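Local coordinates for protein aldehyde dehydrogenase (Bartonella henselae, PDB 3I44) that probably oxidises aldehydes to carboxylic acids with NAD+ or NADP+ as cofactor, at residues A[265-269]-A[486-490]; A[324-328]-A[368-372]; A[91-95]-A[132-136]; A[65-69]-A[234-240]; A[271-275]-A[399-404]. The protein carries 1 engineered substitution. One frame throughout, in Å; residues are numbered along the deposited sequence. Where two conformers were deposited one is given.

Interaction 1. Residues A[265-269]-A[486-490]; sequences KRVCL and KEFLD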
# COMPACT_ATOMS: atom_id res chain seq x y z
N LYS A 265 1.18 8.43 4.33
CA LYS A 265 -0.22 8.22 3.95
C LYS A 265 -0.38 6.88 3.25
O LYS A 265 0.55 6.38 2.62
CB LYS A 265 -0.69 9.30 2.97
CG LYS A 265 -0.75 10.68 3.51
CD LYS A 265 -1.18 11.62 2.40
CE LYS A 265 -1.39 13.03 2.87
NZ LYS A 265 -0.26 13.57 3.53
N ARG A 266 -1.54 6.29 3.37
CA ARG A 266 -1.92 5.26 2.41
C ARG A 266 -2.12 5.93 1.04
O ARG A 266 -2.81 6.95 0.91
CB ARG A 266 -3.19 4.53 2.86
CG ARG A 266 -3.73 3.58 1.77
CD ARG A 266 -4.93 2.83 2.28
NE ARG A 266 -4.58 1.80 3.25
CZ ARG A 266 -5.45 1.23 4.07
NH1 ARG A 266 -6.73 1.62 4.08
NH2 ARG A 266 -5.05 0.29 4.91
N VAL A 267 -1.51 5.35 0.01
CA VAL A 267 -1.64 5.87 -1.32
C VAL A 267 -2.23 4.80 -2.22
O VAL A 267 -1.64 3.73 -2.39
CB VAL A 267 -0.27 6.35 -1.85
CG1 VAL A 267 -0.40 6.83 -3.31
CG2 VAL A 267 0.31 7.46 -0.93
N CYS A 268 -3.42 5.06 -2.76
CA CYS A 268 -4.06 4.12 -3.69
C CYS A 268 -4.11 4.72 -5.11
O CYS A 268 -4.68 5.77 -5.34
CB CYS A 268 -5.48 3.76 -3.18
SG CYS A 268 -5.38 2.86 -1.63
N LEU A 269 -3.45 4.05 -6.06
CA LEU A 269 -3.26 4.59 -7.41
C LEU A 269 -3.95 3.74 -8.50
O LEU A 269 -3.73 2.51 -8.57
CB LEU A 269 -1.75 4.62 -7.73
CG LEU A 269 -0.85 5.46 -6.82
CD1 LEU A 269 0.63 5.38 -7.21
CD2 LEU A 269 -1.32 6.94 -6.77
N LYS A 486 -12.76 -1.35 1.66
CA LYS A 486 -11.63 -1.63 2.56
C LYS A 486 -10.41 -0.72 2.35
O LYS A 486 -9.62 -0.53 3.28
CB LYS A 486 -11.18 -3.09 2.50
CG LYS A 486 -12.16 -3.99 3.21
CD LYS A 486 -11.95 -5.46 2.93
CE LYS A 486 -12.80 -6.30 3.85
NZ LYS A 486 -12.61 -7.77 3.57
N GLU A 487 -10.21 -0.20 1.15
CA GLU A 487 -9.14 0.78 0.96
C GLU A 487 -9.33 2.01 1.87
O GLU A 487 -8.37 2.72 2.13
CB GLU A 487 -9.05 1.23 -0.51
CG GLU A 487 -8.64 0.17 -1.53
CD GLU A 487 -8.16 0.79 -2.85
OE1 GLU A 487 -8.84 1.70 -3.39
OE2 GLU A 487 -7.09 0.36 -3.34
N PHE A 488 -10.55 2.28 2.33
CA PHE A 488 -10.80 3.44 3.23
C PHE A 488 -10.88 3.08 4.74
O PHE A 488 -11.31 3.89 5.58
CB PHE A 488 -12.03 4.22 2.76
CG PHE A 488 -11.79 4.94 1.44
CD1 PHE A 488 -11.16 6.18 1.42
CD2 PHE A 488 -12.17 4.36 0.23
CE1 PHE A 488 -10.90 6.82 0.20
CE2 PHE A 488 -11.93 5.00 -0.99
CZ PHE A 488 -11.30 6.22 -1.00
N LEU A 489 -10.44 1.86 5.06
CA LEU A 489 -10.45 1.35 6.45
C LEU A 489 -9.06 0.93 6.89
O LEU A 489 -8.32 0.39 6.09
CB LEU A 489 -11.37 0.10 6.52
CG LEU A 489 -12.83 0.45 6.22
CD1 LEU A 489 -13.72 -0.80 5.99
CD2 LEU A 489 -13.37 1.32 7.34
N ASP A 490 -8.75 1.16 8.17
CA ASP A 490 -7.64 0.53 8.84
C ASP A 490 -8.17 -0.69 9.57
O ASP A 490 -9.33 -0.70 10.05
CB ASP A 490 -6.97 1.47 9.87
CG ASP A 490 -5.91 2.41 9.25
OD1 ASP A 490 -5.17 1.95 8.38
OD2 ASP A 490 -5.82 3.59 9.68
O HOH W 1 -6.55 -2.19 5.82

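Interaction 2. Residues A[324-328]-A[368-372]; sequences KDIAE and LVTGG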
# COMPACT_ATOMS: atom_id res chain seq x y z
N LYS A 324 -9.07 -2.59 -40.65
CA LYS A 324 -9.27 -1.58 -41.69
C LYS A 324 -10.74 -1.29 -41.92
O LYS A 324 -11.15 -0.14 -41.89
CB LYS A 324 -8.63 -2.05 -43.00
CG LYS A 324 -8.66 -1.01 -44.14
CD LYS A 324 -7.89 -1.59 -45.36
CE LYS A 324 -7.37 -0.54 -46.33
NZ LYS A 324 -8.38 -0.16 -47.33
N ASP A 325 -11.54 -2.33 -42.16
CA ASP A 325 -12.99 -2.17 -42.38
C ASP A 325 -13.68 -1.47 -41.23
O ASP A 325 -14.46 -0.51 -41.43
CB ASP A 325 -13.64 -3.56 -42.60
CG ASP A 325 -15.11 -3.46 -43.07
OD1 ASP A 325 -15.35 -2.94 -44.18
OD2 ASP A 325 -16.02 -3.92 -42.34
N ILE A 326 -13.43 -1.95 -40.01
CA ILE A 326 -14.09 -1.36 -38.85
C ILE A 326 -13.67 0.10 -38.68
O ILE A 326 -14.52 0.98 -38.50
CB ILE A 326 -13.83 -2.18 -37.56
CG1 ILE A 326 -14.41 -3.59 -37.67
CG2 ILE A 326 -14.45 -1.49 -36.40
CD1 ILE A 326 -15.93 -3.64 -37.79
N ALA A 327 -12.36 0.38 -38.78
CA ALA A 327 -11.88 1.78 -38.73
C ALA A 327 -12.59 2.67 -39.75
O ALA A 327 -13.10 3.73 -39.42
CB ALA A 327 -10.37 1.85 -38.96
N GLU A 328 -12.62 2.23 -41.01
CA GLU A 328 -13.24 3.05 -42.06
C GLU A 328 -14.72 3.25 -41.81
O GLU A 328 -15.26 4.30 -42.15
CB GLU A 328 -12.97 2.44 -43.45
CG GLU A 328 -11.50 2.61 -43.82
CD GLU A 328 -11.06 1.85 -45.05
OE1 GLU A 328 -11.85 1.02 -45.58
OE2 GLU A 328 -9.91 2.10 -45.48
N LEU A 368 1.06 1.86 -41.92
CA LEU A 368 -0.18 2.59 -41.76
C LEU A 368 -1.28 1.94 -42.58
O LEU A 368 -1.27 2.02 -43.82
CB LEU A 368 -0.02 4.07 -42.15
CG LEU A 368 -1.24 4.98 -42.03
CD1 LEU A 368 -1.76 5.06 -40.59
CD2 LEU A 368 -0.91 6.37 -42.56
N VAL A 369 -2.25 1.32 -41.89
CA VAL A 369 -3.32 0.57 -42.55
C VAL A 369 -4.46 1.47 -42.94
O VAL A 369 -4.97 1.34 -44.05
CB VAL A 369 -3.84 -0.58 -41.66
CG1 VAL A 369 -5.04 -1.31 -42.33
CG2 VAL A 369 -2.71 -1.52 -41.34
N THR A 370 -4.86 2.36 -42.03
CA THR A 370 -5.85 3.39 -42.33
C THR A 370 -5.77 4.50 -41.30
O THR A 370 -5.11 4.36 -40.28
CB THR A 370 -7.29 2.85 -42.40
OG1 THR A 370 -8.20 3.94 -42.59
CG2 THR A 370 -7.67 2.08 -41.12
N GLY A 371 -6.47 5.59 -41.55
CA GLY A 371 -6.36 6.78 -40.70
C GLY A 371 -4.98 7.41 -40.83
O GLY A 371 -4.29 7.23 -41.85
N GLY A 372 -4.57 8.13 -39.79
CA GLY A 372 -3.34 8.92 -39.84
C GLY A 372 -3.52 10.25 -39.13
O GLY A 372 -4.41 10.41 -38.27

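Interaction 3. Residues A[91-95]-A[132-136]; sequences VEKIL and IRNFI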
# COMPACT_ATOMS: atom_id res chain seq x y z
N VAL A 91 -26.31 6.95 1.09
CA VAL A 91 -25.90 6.45 -0.24
C VAL A 91 -27.10 6.05 -1.12
O VAL A 91 -27.12 6.31 -2.32
CB VAL A 91 -24.89 5.30 -0.08
CG1 VAL A 91 -24.61 4.58 -1.46
CG2 VAL A 91 -23.61 5.89 0.54
N GLU A 92 -28.12 5.49 -0.50
CA GLU A 92 -29.36 5.22 -1.25
C GLU A 92 -30.02 6.50 -1.73
O GLU A 92 -30.51 6.57 -2.85
CB GLU A 92 -30.27 4.27 -0.46
CG GLU A 92 -29.59 2.83 -0.31
CD GLU A 92 -30.55 1.74 0.19
OE1 GLU A 92 -31.67 2.09 0.67
OE2 GLU A 92 -30.20 0.53 0.07
N LYS A 93 -30.01 7.52 -0.88
CA LYS A 93 -30.54 8.82 -1.25
C LYS A 93 -29.73 9.47 -2.38
O LYS A 93 -30.28 10.01 -3.35
CB LYS A 93 -30.58 9.73 -0.01
CG LYS A 93 -31.32 11.08 -0.22
CD LYS A 93 -32.67 10.82 -0.94
CE LYS A 93 -33.82 11.62 -0.41
NZ LYS A 93 -35.10 10.85 -0.66
N ILE A 94 -28.41 9.34 -2.31
CA ILE A 94 -27.54 9.84 -3.35
C ILE A 94 -27.89 9.16 -4.68
O ILE A 94 -27.99 9.82 -5.69
CB ILE A 94 -26.06 9.62 -2.97
CG1 ILE A 94 -25.64 10.61 -1.86
CG2 ILE A 94 -25.15 9.72 -4.25
CD1 ILE A 94 -24.22 10.26 -1.23
N LEU A 95 -28.03 7.84 -4.69
CA LEU A 95 -28.41 7.12 -5.88
C LEU A 95 -29.74 7.62 -6.46
O LEU A 95 -29.85 7.82 -7.66
CB LEU A 95 -28.53 5.63 -5.59
CG LEU A 95 -28.92 4.74 -6.79
CD1 LEU A 95 -27.94 4.95 -7.98
CD2 LEU A 95 -29.00 3.27 -6.40
N ILE A 132 -22.42 2.59 -7.61
CA ILE A 132 -23.14 2.87 -6.40
C ILE A 132 -23.89 1.61 -5.93
O ILE A 132 -23.76 1.23 -4.77
CB ILE A 132 -24.13 4.04 -6.55
CG1 ILE A 132 -23.36 5.35 -6.75
CG2 ILE A 132 -24.96 4.11 -5.29
CD1 ILE A 132 -24.16 6.54 -7.20
N ARG A 133 -24.64 0.98 -6.81
CA ARG A 133 -25.40 -0.23 -6.46
C ARG A 133 -24.50 -1.37 -6.00
O ARG A 133 -24.89 -2.14 -5.11
CB ARG A 133 -26.28 -0.72 -7.63
CG ARG A 133 -27.36 0.28 -8.06
CD ARG A 133 -28.36 -0.32 -9.07
NE ARG A 133 -27.68 -1.11 -10.08
CZ ARG A 133 -27.29 -0.64 -11.25
NH1 ARG A 133 -27.55 0.62 -11.57
NH2 ARG A 133 -26.62 -1.43 -12.07
N ASN A 134 -23.35 -1.52 -6.64
CA ASN A 134 -22.44 -2.58 -6.27
C ASN A 134 -21.78 -2.34 -4.88
O ASN A 134 -21.52 -3.31 -4.13
CB ASN A 134 -21.43 -2.84 -7.36
CG ASN A 134 -22.04 -3.60 -8.55
OD1 ASN A 134 -22.82 -4.51 -8.39
ND2 ASN A 134 -21.63 -3.23 -9.74
N PHE A 135 -21.56 -1.08 -4.52
CA PHE A 135 -21.12 -0.73 -3.16
C PHE A 135 -22.23 -1.04 -2.13
O PHE A 135 -21.96 -1.59 -1.09
CB PHE A 135 -20.73 0.75 -3.05
CG PHE A 135 -19.39 1.07 -3.70
CD1 PHE A 135 -18.24 0.41 -3.29
CD2 PHE A 135 -19.30 1.97 -4.72
CE1 PHE A 135 -17.03 0.70 -3.87
CE2 PHE A 135 -18.09 2.24 -5.31
CZ PHE A 135 -16.96 1.62 -4.89
N ILE A 136 -23.46 -0.69 -2.45
CA ILE A 136 -24.60 -1.02 -1.61
C ILE A 136 -24.68 -2.52 -1.32
O ILE A 136 -24.75 -2.90 -0.15
CB ILE A 136 -25.91 -0.51 -2.22
CG1 ILE A 136 -26.00 1.01 -2.03
CG2 ILE A 136 -27.13 -1.22 -1.59
CD1 ILE A 136 -27.04 1.66 -2.91

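Interaction 4. Residues A[65-69]-A[234-240]; sequences ADKAI and YLSAHPD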
# COMPACT_ATOMS: atom_id res chain seq x y z
N ALA A 65 -7.63 24.85 -0.08
CA ALA A 65 -7.42 23.47 0.36
C ALA A 65 -7.46 23.37 1.89
O ALA A 65 -8.10 22.46 2.42
CB ALA A 65 -6.11 22.93 -0.16
N ASP A 66 -6.82 24.31 2.60
CA ASP A 66 -6.79 24.25 4.06
C ASP A 66 -8.20 24.38 4.59
O ASP A 66 -8.56 23.65 5.50
CB ASP A 66 -5.89 25.34 4.68
CG ASP A 66 -4.41 25.11 4.41
OD1 ASP A 66 -3.96 23.97 4.19
OD2 ASP A 66 -3.68 26.12 4.40
N LYS A 67 -9.00 25.27 4.01
CA LYS A 67 -10.40 25.45 4.39
C LYS A 67 -11.19 24.14 4.25
O LYS A 67 -11.86 23.71 5.18
CB LYS A 67 -11.09 26.49 3.49
CG LYS A 67 -11.16 27.95 3.96
CD LYS A 67 -12.14 28.80 3.05
CE LYS A 67 -13.65 28.45 3.28
NZ LYS A 67 -14.59 29.21 2.34
N ALA A 68 -11.15 23.57 3.06
CA ALA A 68 -11.80 22.27 2.77
C ALA A 68 -11.36 21.19 3.77
O ALA A 68 -12.19 20.52 4.39
CB ALA A 68 -11.54 21.85 1.32
N ILE A 69 -10.05 21.06 3.99
CA ILE A 69 -9.55 20.03 4.88
C ILE A 69 -10.01 20.31 6.33
O ILE A 69 -10.36 19.38 7.04
CB ILE A 69 -8.01 19.92 4.81
CG1 ILE A 69 -7.57 19.41 3.42
CG2 ILE A 69 -7.46 19.01 5.93
CD1 ILE A 69 -6.05 19.57 3.18
N TYR A 234 -0.35 19.58 -3.18
CA TYR A 234 -0.55 20.08 -1.83
C TYR A 234 -1.43 19.13 -0.96
O TYR A 234 -1.12 18.87 0.22
CB TYR A 234 -1.18 21.48 -1.90
CG TYR A 234 -1.31 22.14 -0.55
CD1 TYR A 234 -0.17 22.56 0.16
CD2 TYR A 234 -2.55 22.30 0.04
CE1 TYR A 234 -0.29 23.17 1.43
CE2 TYR A 234 -2.70 22.90 1.30
CZ TYR A 234 -1.56 23.33 1.99
OH TYR A 234 -1.71 23.93 3.23
N LEU A 235 -2.52 18.62 -1.52
CA LEU A 235 -3.29 17.55 -0.85
C LEU A 235 -2.42 16.31 -0.53
O LEU A 235 -2.44 15.78 0.58
CB LEU A 235 -4.51 17.14 -1.71
CG LEU A 235 -5.61 18.18 -1.95
CD1 LEU A 235 -6.73 17.60 -2.82
CD2 LEU A 235 -6.20 18.72 -0.65
N SER A 236 -1.65 15.85 -1.51
CA SER A 236 -0.87 14.64 -1.30
C SER A 236 0.20 14.79 -0.22
O SER A 236 0.62 13.82 0.38
CB SER A 236 -0.24 14.17 -2.60
OG SER A 236 0.57 15.20 -3.10
N ALA A 237 0.60 16.03 0.07
CA ALA A 237 1.59 16.29 1.11
C ALA A 237 0.99 16.81 2.42
O ALA A 237 1.71 17.00 3.38
CB ALA A 237 2.71 17.26 0.57
N HIS A 238 -0.32 17.00 2.48
CA HIS A 238 -0.91 17.68 3.63
C HIS A 238 -0.92 16.76 4.88
O HIS A 238 -1.30 15.60 4.80
CB HIS A 238 -2.32 18.16 3.31
CG HIS A 238 -2.81 19.24 4.22
ND1 HIS A 238 -3.23 18.99 5.50
CD2 HIS A 238 -2.93 20.57 4.03
CE1 HIS A 238 -3.59 20.13 6.07
NE2 HIS A 238 -3.42 21.10 5.20
N PRO A 239 -0.50 17.30 6.02
CA PRO A 239 -0.38 16.43 7.21
C PRO A 239 -1.72 15.97 7.82
O PRO A 239 -1.73 14.98 8.53
CB PRO A 239 0.43 17.30 8.20
CG PRO A 239 0.16 18.73 7.80
CD PRO A 239 -0.03 18.68 6.28
N ASP A 240 -2.82 16.66 7.53
CA ASP A 240 -4.13 16.28 8.08
C ASP A 240 -4.93 15.29 7.20
O ASP A 240 -6.08 14.97 7.52
CB ASP A 240 -5.01 17.49 8.32
CG ASP A 240 -4.50 18.38 9.45
OD1 ASP A 240 -3.80 17.90 10.35
OD2 ASP A 240 -4.79 19.58 9.42

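Interaction 5. Residues A[271-275]-A[399-404]; sequences LGGKG and IFREEI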
# COMPACT_ATOMS: atom_id res chain seq x y z
N LEU A 271 -3.74 3.97 -12.46
CA LEU A 271 -2.91 4.66 -13.46
C LEU A 271 -3.18 4.14 -14.89
O LEU A 271 -4.21 3.53 -15.17
CB LEU A 271 -1.42 4.54 -13.08
CG LEU A 271 -1.13 4.95 -11.62
CD1 LEU A 271 0.34 4.79 -11.19
CD2 LEU A 271 -1.61 6.36 -11.34
N GLY A 272 -2.24 4.36 -15.81
CA GLY A 272 -2.49 4.02 -17.20
C GLY A 272 -2.25 2.57 -17.54
O GLY A 272 -1.94 1.74 -16.68
N GLY A 273 -2.43 2.26 -18.81
CA GLY A 273 -2.24 0.91 -19.30
C GLY A 273 -1.84 0.84 -20.75
O GLY A 273 -1.94 1.83 -21.50
N LYS A 274 -1.37 -0.33 -21.13
CA LYS A 274 -1.08 -0.62 -22.54
C LYS A 274 -1.48 -2.07 -22.83
O LYS A 274 -0.67 -2.92 -23.20
CB LYS A 274 0.37 -0.32 -22.91
CG LYS A 274 0.63 -0.35 -24.43
CD LYS A 274 0.33 1.00 -25.13
CE LYS A 274 0.22 0.84 -26.67
NZ LYS A 274 -0.21 2.09 -27.34
N GLY A 275 -2.78 -2.30 -22.69
CA GLY A 275 -3.36 -3.62 -22.76
C GLY A 275 -3.04 -4.38 -24.02
O GLY A 275 -3.14 -3.85 -25.12
N ILE A 399 4.64 3.62 -30.43
CA ILE A 399 3.20 3.29 -30.41
C ILE A 399 2.96 1.96 -29.69
O ILE A 399 1.85 1.72 -29.21
CB ILE A 399 2.52 3.28 -31.84
CG1 ILE A 399 3.27 2.38 -32.85
CG2 ILE A 399 2.41 4.68 -32.38
CD1 ILE A 399 2.56 2.26 -34.21
N PHE A 400 3.98 1.10 -29.63
CA PHE A 400 3.91 -0.13 -28.85
C PHE A 400 4.05 0.15 -27.35
O PHE A 400 3.40 -0.50 -26.54
CB PHE A 400 4.99 -1.09 -29.31
CG PHE A 400 4.93 -2.47 -28.69
CD1 PHE A 400 4.18 -3.48 -29.27
CD2 PHE A 400 5.69 -2.79 -27.55
CE1 PHE A 400 4.16 -4.74 -28.74
CE2 PHE A 400 5.66 -4.06 -27.01
CZ PHE A 400 4.90 -5.05 -27.62
N ARG A 401 4.87 1.14 -26.98
CA ARG A 401 5.26 1.31 -25.57
C ARG A 401 4.45 2.33 -24.82
O ARG A 401 4.24 2.18 -23.61
CB ARG A 401 6.72 1.70 -25.43
CG ARG A 401 7.65 0.76 -26.09
CD ARG A 401 8.81 0.44 -25.20
NE ARG A 401 9.29 -0.87 -25.57
CZ ARG A 401 9.15 -1.99 -24.87
NH1 ARG A 401 8.61 -2.03 -23.65
NH2 ARG A 401 9.64 -3.10 -25.41
N GLU A 402 4.03 3.38 -25.50
CA GLU A 402 3.45 4.52 -24.81
C GLU A 402 1.96 4.47 -24.89
O GLU A 402 1.39 4.09 -25.93
CB GLU A 402 3.96 5.85 -25.39
CG GLU A 402 5.40 6.13 -25.07
CD GLU A 402 5.96 7.34 -25.81
OE1 GLU A 402 5.28 8.38 -25.94
OE2 GLU A 402 7.11 7.25 -26.25
N GLU A 403 1.32 4.90 -23.82
CA GLU A 403 -0.13 4.96 -23.81
C GLU A 403 -0.52 6.15 -24.67
O GLU A 403 -0.10 7.24 -24.38
CB GLU A 403 -0.66 5.14 -22.40
CG GLU A 403 -2.17 5.09 -22.35
CD GLU A 403 -2.70 5.15 -20.93
OE1 GLU A 403 -2.17 5.96 -20.14
OE2 GLU A 403 -3.66 4.41 -20.63
N ILE A 404 -1.35 5.95 -25.69
CA ILE A 404 -1.68 6.98 -26.67
C ILE A 404 -2.94 7.75 -26.27
O ILE A 404 -2.99 8.97 -26.45
CB ILE A 404 -1.84 6.39 -28.07
CG1 ILE A 404 -0.55 5.69 -28.50
CG2 ILE A 404 -2.31 7.47 -29.10
CD1 ILE A 404 -0.69 4.76 -29.75
O HOH W 2 -2.36 3.33 -26.44

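Interaction 1. Residues A[265-269]-A[486-490]
Arg266 NH1 is gripped by two backbone carbonyls of 486-490. It gives hydrogen bonds to Glu487 O and Leu489 O, each oxygen 2.8 Å from NH1. The bond to Leu489 O is nearly straight, at 169°, and that oxygen lies in the guanidinium plane. The bond to Glu487 O is more bent, at 140°, and its oxygen is tilted from the plane. NH1 stands above the plane of both carbonyls. A water joins Arg266 NH2 to Leu489 O. It accepts from NH2 at 3.0 Å and donates to Leu489 O at 3.1 Å.

Arg266 can reach this far because CG is anti to the backbone N (chi1 172°) and the chain bends only at chi3. Its target is the type I turn Lys486 to Leu489, which leads from helix 481-486 into strand 489-494. Strands 266-270 and 489-494 belong to one mixed sheet, next to strands 243-247 and 156-168 respectively. Asp490 OD1 lies 3.8 Å from Arg266 NH2, a long salt bridge well out of the guanidinium plane. Asp490 also forms salt bridges with Arg451 and Arg476 of the second subunit. Glu487 OE2 accepts a hydrogen bond from Arg478 N; Cys268 SG lies 3.5 Å from Glu487 OE2.

Two direct bonds and a water bridge therefore fix the guanidinium against the turn. Its positive charge probably helps to balance the turn's carbonyls and Asp490 at the subunit interface.

Interaction 2. Residues A[324-328]-A[368-372]
Lys324 crosses Val369 at a slant at a classic beta bulge, where Val369 and Thr370 both face Val389. The bulge lies in strand 367-370, an outermost strand of a seven-stranded sheet within the chain. Helix 316-329 packs against it. The short helix and strand segments approach to 8.5 Å between axes, at an angle of 53°.

The lysine can be followed outward. CB touches Val369 CG1 at 3.7 Å. CG and CD pass the same methyl a little farther off, at 4.1 Å from CG. CE then comes within 3.8 Å of Val369 O. At the tip the chain bends at chi4, and NZ turns back to its own helix. There it makes a weak hydrogen bond to Glu328 OE2 at 3.3 Å, part of a salt bridge one helical turn on. The aliphatic stem therefore does the packing across the contact, while the charge is paired within the helix.

Glu328, the partner of Lys324 NZ, meets Thr370. Its CG lies 3.8 Å from Thr370 OG1, and these two side chains are slanted as well. Nearby, Ala327 points at the strand and also touches Val389 and Phe296, so this side of the helix is buried while Lys324 and Glu328 stay at the surface. The Thr370 torsion (chi1 175°) sets OG1 anti to the backbone N. It leaves CG2 between the backbone N and the carbonyl carbon, facing the helix. Thr370 CG2 meets Ala327 CB at 3.5 Å, tighter than usual for two carbons.

Interaction 3. Residues A[91-95]-A[132-136]
Val91, Leu95, Ile132 and Ile136 carry the apolar part of this contact. Val91 CG1 reaches both isoleucines, at 3.9 Å from Ile132 CG2 and 3.9 Å from Ile136 CG1. CG1 is anti to the backbone N (chi1 171°), which points this methyl at both partners. Ile132 CG2 has a second neighbour in Leu95 CB, also at 3.9 Å. The branched tip of Leu95 spreads further. Its CD1 lies alongside CG2 and CB of Ile132, and its CD2 is 4.3 Å from Ile136 CD1. Val91 slides past Ile132 and Ile136 in the opposite direction, and Leu95 does the same past Ile132. Ile94 adds a looser touch, with CG2 at 4.4 Å from Ile132 CD1.

The contact is an antiparallel packing of two helices, 84-100 and 117-141. The angle between the short segments is 159°, and their axes come no closer than 10.4 Å. Branched aliphatic side chains bridge this rather wide gap. On the inner side helix 174-188 covers the pair: Leu187 packs on Val91, Leu186 on Ile94, and Ile183 and Pro184 on Phe135.

Two charged residues take part mainly through their carbon chains. Glu92 crosses Ile136 at about a right angle, with CG 3.8 Å from Ile136 CD1. Its OE2 also comes near the other methyl, CG2, of Ile136. Arg133 offers CG to Leu95 CD2 at 3.8 Å, then bends at chi3. Both Glu92 and Arg133 are exposed, and they border the aliphatic cluster on its outer side.

Interaction 4. Residues A[65-69]-A[234-240]
The His238 ring is sandwiched between Ile69 and Pro239. Ile69 CD1 sits over the centre of one face, a CH-pi contact with 3.4 Å from CD1 to the ring centroid. Pro239 CD lies on the opposite face, offset toward the rim. Both ring nitrogens are used at the edge. His238 NE2 donates to Asp66 OD1 at 3.1 Å, a His-carboxylate hydrogen bond bent to 139°. His238 ND1 accepts from Asp240 N at 3.1 Å. Together these bonds fix the rotation of the ring.

The Tyr234 ring meets helix 62-79 at its edge. Its OH donates to Asp66 OD1. The modelled OH to OD1 distance of 2.4 Å is very short and doubtful. Further along the edge, Tyr234 CD2 touches Ala65 CB at 3.6 Å. Asp66 OD1 thus takes two donors, and NE2 reaches it on the anti side. The carboxylate plane is turned 62° from the His238 ring. A second apolar contact joins Ile69 CD1 to Leu235 CD2 at 3.9 Å, and Ile69 CG2 packs on Asp240 CB.

The region probably belongs to the Rossmann-like cofactor-binding domain. The contact fastens the early part of helix 62-79 to the end of helix 228-237 and the loop that follows it. Helix 62-79 lies on the sheet through Ala68 and Ile69, which touch Val193 of strand 191-195. Leu235 meets Leu241, in the loop before strand 243-247.

Interaction 5. Residues A[271-275]-A[399-404]
Lys274 leaves its backbone with CG anti to N (chi1 -169°) and bends at chi2 (86°), which turns its amine into the backbone of 399-404. Glu403 reaches back across the contact. Its CG is also anti to N, and its extended chain carries the carboxylate to Gly272 and Gly273. The two segments hold the LGGK and EEI parts of sequence signatures familiar in aldehyde dehydrogenases, LELGGK and EEIFGP. In relatives these lie near the catalytic and cofactor sites.

Three oxygens hold the amine. Lys274 NZ bonds to Ile399 O at 2.8 Å and to Glu402 O at 2.9 Å, and it donates to a water at 2.6 Å. The same water accepts from Ile404 N at 2.9 Å, so it ties the amine to the backbone after Glu403. The two carbonyls belong to the end of helix 398-401 and the residue just beyond it. The ammonium group probably gains from the partial negative charge there. The aliphatic stem of Lys274 also passes a third carbonyl, with CG 3.5 Å from Phe400 O. Ile404 CD1 covers NZ from another side.

Around them, Phe400 makes a cation-pi contact with Arg308. Arg308 NH2 also donates to Lys274 O. Ile404 packs on Ile354 and Leu357 of helix 348-363.

At the glycines, Gly273 N donates to Glu403 OE2 at 3.1 Å, nearly straight at 168°, and meets it from above the carboxylate plane. Glu403 OE1 lies 3.5 Å from Gly272 CA.

Along the chain interaction 3 closes first, and the loop closed by interaction 4 spans it. Interaction 2 lies within the loop of interaction 5, which lies within that of interaction 1. Interactions 1 and 4 touch: Lys265 NZ reaches His238 O, tying strand 266-270 to the end of helix 228-237. Interaction 3 pairs helices 84-100 and 117-141, about 20 Å from interaction 1 between centres. Interactions 1 and 5 adjoin in sequence, where the chain passes toward strand 276-279 of the second seven-stranded sheet. Interaction 2 sits on an outermost strand of that sheet. The contacts tie chain-distant helices and strands to two sheets, probably those of the cofactor-binding and catalytic domains.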